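Local coordinates for protein alanine racemase (Acinetobacter baumannii, PDB 4QHR) that belongs to the alanine racemase family, joining a TIM-barrel N-terminal domain to a mostly beta C-terminal domain and carrying a covalently bound pyridoxal phosphate group, at residues G211-G216 and L228-V233; V233-A238 and W323-L328. All coordinates share one frame; numbering follows the deposited sequence.

Contact 1: G211-G216 and L228-V233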
loop_
_atom_site.group_PDB
_atom_site.type_symbol
_atom_site.label_atom_id
_atom_site.label_comp_id
_atom_site.label_asym_id
_atom_site.label_seq_id
_atom_site.Cartn_x
_atom_site.Cartn_y
_atom_site.Cartn_z
ATOM N N GLY A 211 2.604 -12.599 16.134
ATOM C CA GLY A 211 2.882 -11.728 14.985
ATOM C C GLY A 211 3.036 -10.250 15.313
ATOM O O GLY A 211 4.158 -9.752 15.536
ATOM N N ILE A 212 1.894 -9.561 15.367
ATOM C CA ILE A 212 1.910 -8.118 15.510
ATOM C C ILE A 212 2.777 -7.618 16.665
ATOM O O ILE A 212 3.427 -6.576 16.545
ATOM C CB ILE A 212 0.473 -7.533 15.561
ATOM C CG1 ILE A 212 0.521 -6.027 15.336
ATOM C CG2 ILE A 212 -0.255 -7.910 16.862
ATOM C CD1 ILE A 212 0.992 -5.613 13.955
ATOM N N MET A 213 2.785 -8.322 17.798
ATOM C CA MET A 213 3.578 -7.817 18.933
ATOM C C MET A 213 5.093 -7.775 18.656
ATOM O O MET A 213 5.805 -6.923 19.217
ATOM C CB MET A 213 3.314 -8.594 20.242
ATOM C CG MET A 213 3.717 -10.043 20.209
ATOM S SD MET A 213 3.166 -10.968 21.656
ATOM C CE MET A 213 4.188 -10.311 22.969
ATOM N N LEU A 214 5.578 -8.651 17.781
ATOM C CA LEU A 214 7.003 -8.626 17.406
ATOM C C LEU A 214 7.445 -7.283 16.828
ATOM O O LEU A 214 8.590 -6.842 17.064
ATOM C CB LEU A 214 7.312 -9.739 16.418
ATOM C CG LEU A 214 7.071 -11.198 16.788
ATOM C CD1 LEU A 214 7.506 -12.097 15.652
ATOM C CD2 LEU A 214 7.870 -11.591 18.023
ATOM N N TYR A 215 6.489 -6.643 16.114
ATOM C CA TYR A 215 6.683 -5.414 15.366
ATOM C C TYR A 215 6.414 -4.148 16.212
ATOM O O TYR A 215 6.591 -3.027 15.768
ATOM C CB TYR A 215 5.847 -5.470 14.062
ATOM C CG TYR A 215 6.182 -6.736 13.278
ATOM C CD1 TYR A 215 7.379 -6.882 12.685
ATOM C CD2 TYR A 215 5.267 -7.802 13.214
ATOM C CE1 TYR A 215 7.720 -8.060 12.006
ATOM C CE2 TYR A 215 5.556 -8.965 12.570
ATOM C CZ TYR A 215 6.789 -9.109 11.983
ATOM O OH TYR A 215 7.056 -10.274 11.319
ATOM N N GLY A 216 6.078 -4.353 17.481
ATOM C CA GLY A 216 5.843 -3.239 18.358
ATOM C C GLY A 216 4.653 -2.430 17.940
ATOM O O GLY A 216 4.669 -1.227 17.971
ATOM N N LEU A 228 1.673 -2.214 26.976
ATOM C CA LEU A 228 2.030 -3.589 26.778
ATOM C C LEU A 228 3.483 -3.876 26.915
ATOM O O LEU A 228 3.841 -5.047 26.834
ATOM C CB LEU A 228 1.580 -4.042 25.372
ATOM C CG LEU A 228 0.083 -3.944 25.088
ATOM C CD1 LEU A 228 -0.141 -4.277 23.601
ATOM C CD2 LEU A 228 -0.734 -4.869 25.966
ATOM N N ASP A 229 4.287 -2.835 27.121
ATOM C CA ASP A 229 5.746 -2.869 27.133
ATOM C C ASP A 229 6.300 -3.500 25.831
ATOM O O ASP A 229 7.079 -4.467 25.865
ATOM C CB ASP A 229 6.345 -3.539 28.402
ATOM C CG ASP A 229 7.885 -3.443 28.468
ATOM O OD1 ASP A 229 8.565 -2.537 27.894
ATOM O OD2 ASP A 229 8.444 -4.311 29.128
ATOM N N LEU A 230 5.883 -2.927 24.702
ATOM C CA LEU A 230 6.474 -3.281 23.401
ATOM C C LEU A 230 7.151 -2.069 22.762
ATOM O O LEU A 230 6.709 -0.921 22.977
ATOM C CB LEU A 230 5.400 -3.831 22.464
ATOM C CG LEU A 230 4.656 -5.073 22.922
ATOM C CD1 LEU A 230 3.360 -5.264 22.112
ATOM C CD2 LEU A 230 5.525 -6.303 22.736
ATOM N N LYS A 231 8.192 -2.307 21.970
ATOM C CA LYS A 231 8.922 -1.237 21.306
ATOM C C LYS A 231 8.599 -1.143 19.806
ATOM O O LYS A 231 8.877 -2.088 19.063
ATOM C CB LYS A 231 10.411 -1.485 21.483
ATOM C CG LYS A 231 10.820 -1.154 22.902
ATOM C CD LYS A 231 12.272 -1.382 23.134
ATOM C CE LYS A 231 12.510 -1.074 24.614
ATOM N NZ LYS A 231 13.961 -1.249 24.752
ATOM N N PRO A 232 8.029 0.000 19.360
ATOM C CA PRO A 232 7.776 0.140 17.905
ATOM C C PRO A 232 9.032 -0.166 17.104
ATOM O O PRO A 232 10.127 0.353 17.409
ATOM C CB PRO A 232 7.357 1.608 17.765
ATOM C CG PRO A 232 6.746 1.946 19.080
ATOM C CD PRO A 232 7.484 1.134 20.120
ATOM N N VAL A 233 8.890 -0.972 16.067
ATOM C CA VAL A 233 10.031 -1.355 15.261
ATOM C C VAL A 233 10.205 -0.390 14.061
ATOM O O VAL A 233 11.339 0.027 13.717
ATOM C CB VAL A 233 9.854 -2.800 14.804
ATOM C CG1 VAL A 233 10.899 -3.196 13.745
ATOM C CG2 VAL A 233 9.894 -3.751 15.976
#

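Contact 2: V233-A238 and W323-L328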
loop_
_atom_site.group_PDB
_atom_site.type_symbol
_atom_site.label_atom_id
_atom_site.label_comp_id
_atom_site.label_asym_id
_atom_site.label_seq_id
_atom_site.Cartn_x
_atom_site.Cartn_y
_atom_site.Cartn_z
ATOM N N VAL A 233 8.890 -0.972 16.067
ATOM C CA VAL A 233 10.031 -1.355 15.261
ATOM C C VAL A 233 10.205 -0.390 14.061
ATOM O O VAL A 233 11.339 0.027 13.717
ATOM C CB VAL A 233 9.854 -2.800 14.804
ATOM C CG1 VAL A 233 10.899 -3.196 13.745
ATOM C CG2 VAL A 233 9.894 -3.751 15.976
ATOM N N MET A 234 9.106 -0.055 13.398
ATOM C CA MET A 234 9.146 0.783 12.222
ATOM C C MET A 234 8.950 2.266 12.554
ATOM O O MET A 234 7.969 2.624 13.220
ATOM C CB MET A 234 8.033 0.389 11.222
ATOM C CG MET A 234 8.085 1.156 9.927
ATOM S SD MET A 234 6.790 0.904 8.696
ATOM C CE MET A 234 6.871 -0.874 8.417
ATOM N N THR A 235 9.854 3.091 12.027
ATOM C CA THR A 235 9.609 4.532 11.898
ATOM C C THR A 235 9.481 4.915 10.425
ATOM O O THR A 235 10.372 4.588 9.583
ATOM C CB THR A 235 10.712 5.332 12.580
ATOM O OG1 THR A 235 10.847 4.834 13.908
ATOM C CG2 THR A 235 10.298 6.805 12.672
ATOM N N PHE A 236 8.407 5.624 10.086
ATOM C CA PHE A 236 8.121 6.012 8.692
ATOM C C PHE A 236 8.274 7.541 8.673
ATOM O O PHE A 236 7.524 8.254 9.347
ATOM C CB PHE A 236 6.701 5.542 8.338
ATOM C CG PHE A 236 6.253 5.769 6.894
ATOM C CD1 PHE A 236 7.142 5.862 5.805
ATOM C CD2 PHE A 236 4.905 5.824 6.624
ATOM C CE1 PHE A 236 6.650 6.043 4.505
ATOM C CE2 PHE A 236 4.414 6.017 5.349
ATOM C CZ PHE A 236 5.282 6.136 4.293
ATOM N N THR A 237 9.272 8.024 7.921
ATOM C CA THR A 237 9.543 9.471 7.808
ATOM C C THR A 237 9.508 10.073 6.403
ATOM O O THR A 237 9.590 9.395 5.398
ATOM C CB THR A 237 10.888 9.859 8.473
ATOM O OG1 THR A 237 12.001 9.468 7.649
ATOM C CG2 THR A 237 10.981 9.245 9.885
ATOM N N ALA A 238 9.364 11.407 6.366
ATOM C CA ALA A 238 9.525 12.196 5.158
ATOM C C ALA A 238 10.033 13.607 5.584
ATOM O O ALA A 238 10.419 13.803 6.725
ATOM C CB ALA A 238 8.222 12.244 4.342
ATOM N N TRP A 323 4.763 7.698 11.337
ATOM C CA TRP A 323 4.563 6.936 12.530
ATOM C C TRP A 323 5.866 6.359 12.971
ATOM O O TRP A 323 6.827 6.305 12.178
ATOM C CB TRP A 323 3.503 5.853 12.326
ATOM C CG TRP A 323 3.730 4.834 11.236
ATOM C CD1 TRP A 323 4.564 3.736 11.285
ATOM C CD2 TRP A 323 3.005 4.725 10.023
ATOM N NE1 TRP A 323 4.418 2.995 10.131
ATOM C CE2 TRP A 323 3.473 3.593 9.346
ATOM C CE3 TRP A 323 2.020 5.514 9.414
ATOM C CZ2 TRP A 323 2.981 3.212 8.095
ATOM C CZ3 TRP A 323 1.538 5.128 8.171
ATOM C CH2 TRP A 323 2.018 3.971 7.542
ATOM N N GLY A 324 5.927 5.973 14.244
ATOM C CA GLY A 324 7.143 5.441 14.851
ATOM C C GLY A 324 7.033 5.514 16.377
ATOM O O GLY A 324 6.032 5.138 16.945
ATOM N N ASN A 325 8.067 5.988 17.053
ATOM C CA ASN A 325 7.990 6.054 18.526
ATOM C C ASN A 325 7.194 7.256 19.087
ATOM O O ASN A 325 6.798 7.239 20.272
ATOM C CB ASN A 325 9.374 6.100 19.116
ATOM C CG ASN A 325 10.094 4.795 19.014
ATOM O OD1 ASN A 325 11.034 4.633 18.198
ATOM N ND2 ASN A 325 9.680 3.859 19.813
ATOM N N HIS A 326 6.985 8.292 18.271
ATOM C CA HIS A 326 6.328 9.524 18.738
ATOM C C HIS A 326 4.922 9.637 18.245
ATOM O O HIS A 326 4.071 10.061 19.022
ATOM C CB HIS A 326 7.157 10.736 18.335
ATOM C CG HIS A 326 8.594 10.556 18.680
ATOM N ND1 HIS A 326 9.516 10.156 17.753
ATOM C CD2 HIS A 326 9.237 10.586 19.867
ATOM C CE1 HIS A 326 10.703 10.036 18.335
ATOM N NE2 HIS A 326 10.553 10.269 19.629
ATOM N N ARG A 327 4.645 9.296 16.995
ATOM C CA ARG A 327 3.248 9.118 16.545
ATOM C C ARG A 327 3.029 7.620 16.326
ATOM O O ARG A 327 3.636 7.006 15.433
ATOM C CB ARG A 327 3.007 9.882 15.261
ATOM C CG ARG A 327 1.608 9.838 14.659
ATOM C CD ARG A 327 0.539 10.340 15.619
ATOM N NE ARG A 327 -0.790 10.280 14.991
ATOM C CZ ARG A 327 -1.936 10.392 15.632
ATOM N NH1 ARG A 327 -1.945 10.587 16.958
ATOM N NH2 ARG A 327 -3.080 10.275 14.951
ATOM N N LEU A 328 2.182 7.016 17.143
ATOM C CA LEU A 328 2.058 5.548 17.158
ATOM C C LEU A 328 1.240 5.080 15.971
ATOM O O LEU A 328 0.160 5.629 15.705
ATOM C CB LEU A 328 1.477 5.030 18.466
ATOM C CG LEU A 328 2.307 5.371 19.700
ATOM C CD1 LEU A 328 1.474 5.098 20.925
ATOM C CD2 LEU A 328 3.607 4.565 19.730
HETATM O O HOH W 1 10.614 6.757 15.907
#

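Contact 1: G211-G216 and L228-V233
Leu230 reaches with both methyls for the backbone and CB of Met213, on a short 3-10 turn (212-215) at the phosphate end of the TIM-barrel domain; there the backbone N atoms of Gly211 and Ile212 bond to phosphate oxygens of the modified lysine at position 34. Leu230 CD1 lies 3.8 Å from Met213 CB, and CD2 sits 3.6 Å from Met213 O, the same oxygen that accepts the turn's bond from Gly216 N. With Leu230 CG opposite the carbonyl carbon and beside its own N (chi1 -60°), the branched end is directed at the turn. The closest side-chain approach from Met213 is at CB; Phe198 of helix 194-199 packs against both residues.

Farther along, the two segments meet chiefly through backbone. Gly216, at positive phi, has its CA 3.3 Å from Lys231 O, a CA-H...O contact. Pro232 CA returns a similar contact to Gly216 O at 3.4 Å. Tyr215 CB points away from 228-233; the hydroxyl bonds to Met32 O and the ring stacks with His40 and Tyr38. The carbonyl of Tyr215, however, serves the contact: Val233 CG2 packs 3.4 Å from Tyr215 O, while Val233 N donates to that oxygen at 3.1 Å from well above the carbonyl plane, with 148° at the hydrogen.

Contact 2: V233-A238 and W323-L328
Phe236 and Trp323 form an edge-to-face pair in which the Phe236 edge is directed at the indole face, the ring planes inclined at 59°. Phe236 CD2 comes 3.6 Å from Trp323 CH2, over the six-membered ring, and so off-centre on the indole as a whole. Behind it, Phe236 CB stands almost on the normal of the five-membered ring, 3.9 Å from its centroid, a CH-pi contact. Trp323 CG lies between its own N and carbonyl carbon (chi1 58°), a rotamer that lays the indole beneath Phe236.

These residues are an antiparallel hydrogen-bonded pair, where strand 234-246 of the C-terminal beta domain meets the chain leaving strand 319-321. Phe236 N donates to Trp323 O at 2.7 Å and 172°, whereas the return bond from Trp323 N to Phe236 O is weak.

Met234 reaches the indole edge as a Met-aromatic contact: with CG anti to the backbone N and the chain bent at its end, SD accepts a weak bond from Trp323 NE1 at 3.5 Å. On Thr235, CG2 packs 3.5 Å from Trp323 O, while OG1 holds a water 2.8 Å away that accepts from Asn325 N and donates to Asn325 OD1.

From the N terminus, the chain gives strand 4-8 to the mixed sheet, then runs through the barrel strands to 207-208, and contact 1 closes a short loop: 11 residues, including helix 225-228, separate its segments. Val233 ends the second segment of contact 1 and starts the first of contact 2, which closes a much longer excursion of 84 residues with strands but no helix. The two loops are in series, neither nested nor crossed. Contact 1 ties the linker to the phosphate-binding turn, and contact 2 ties the start of strand 234-246 to the loop between strand 319-321 and helix 329-335. Their centres are 13 Å apart, and they touch where Pro232 CD packs 3.5 Å from Asn325 ND2.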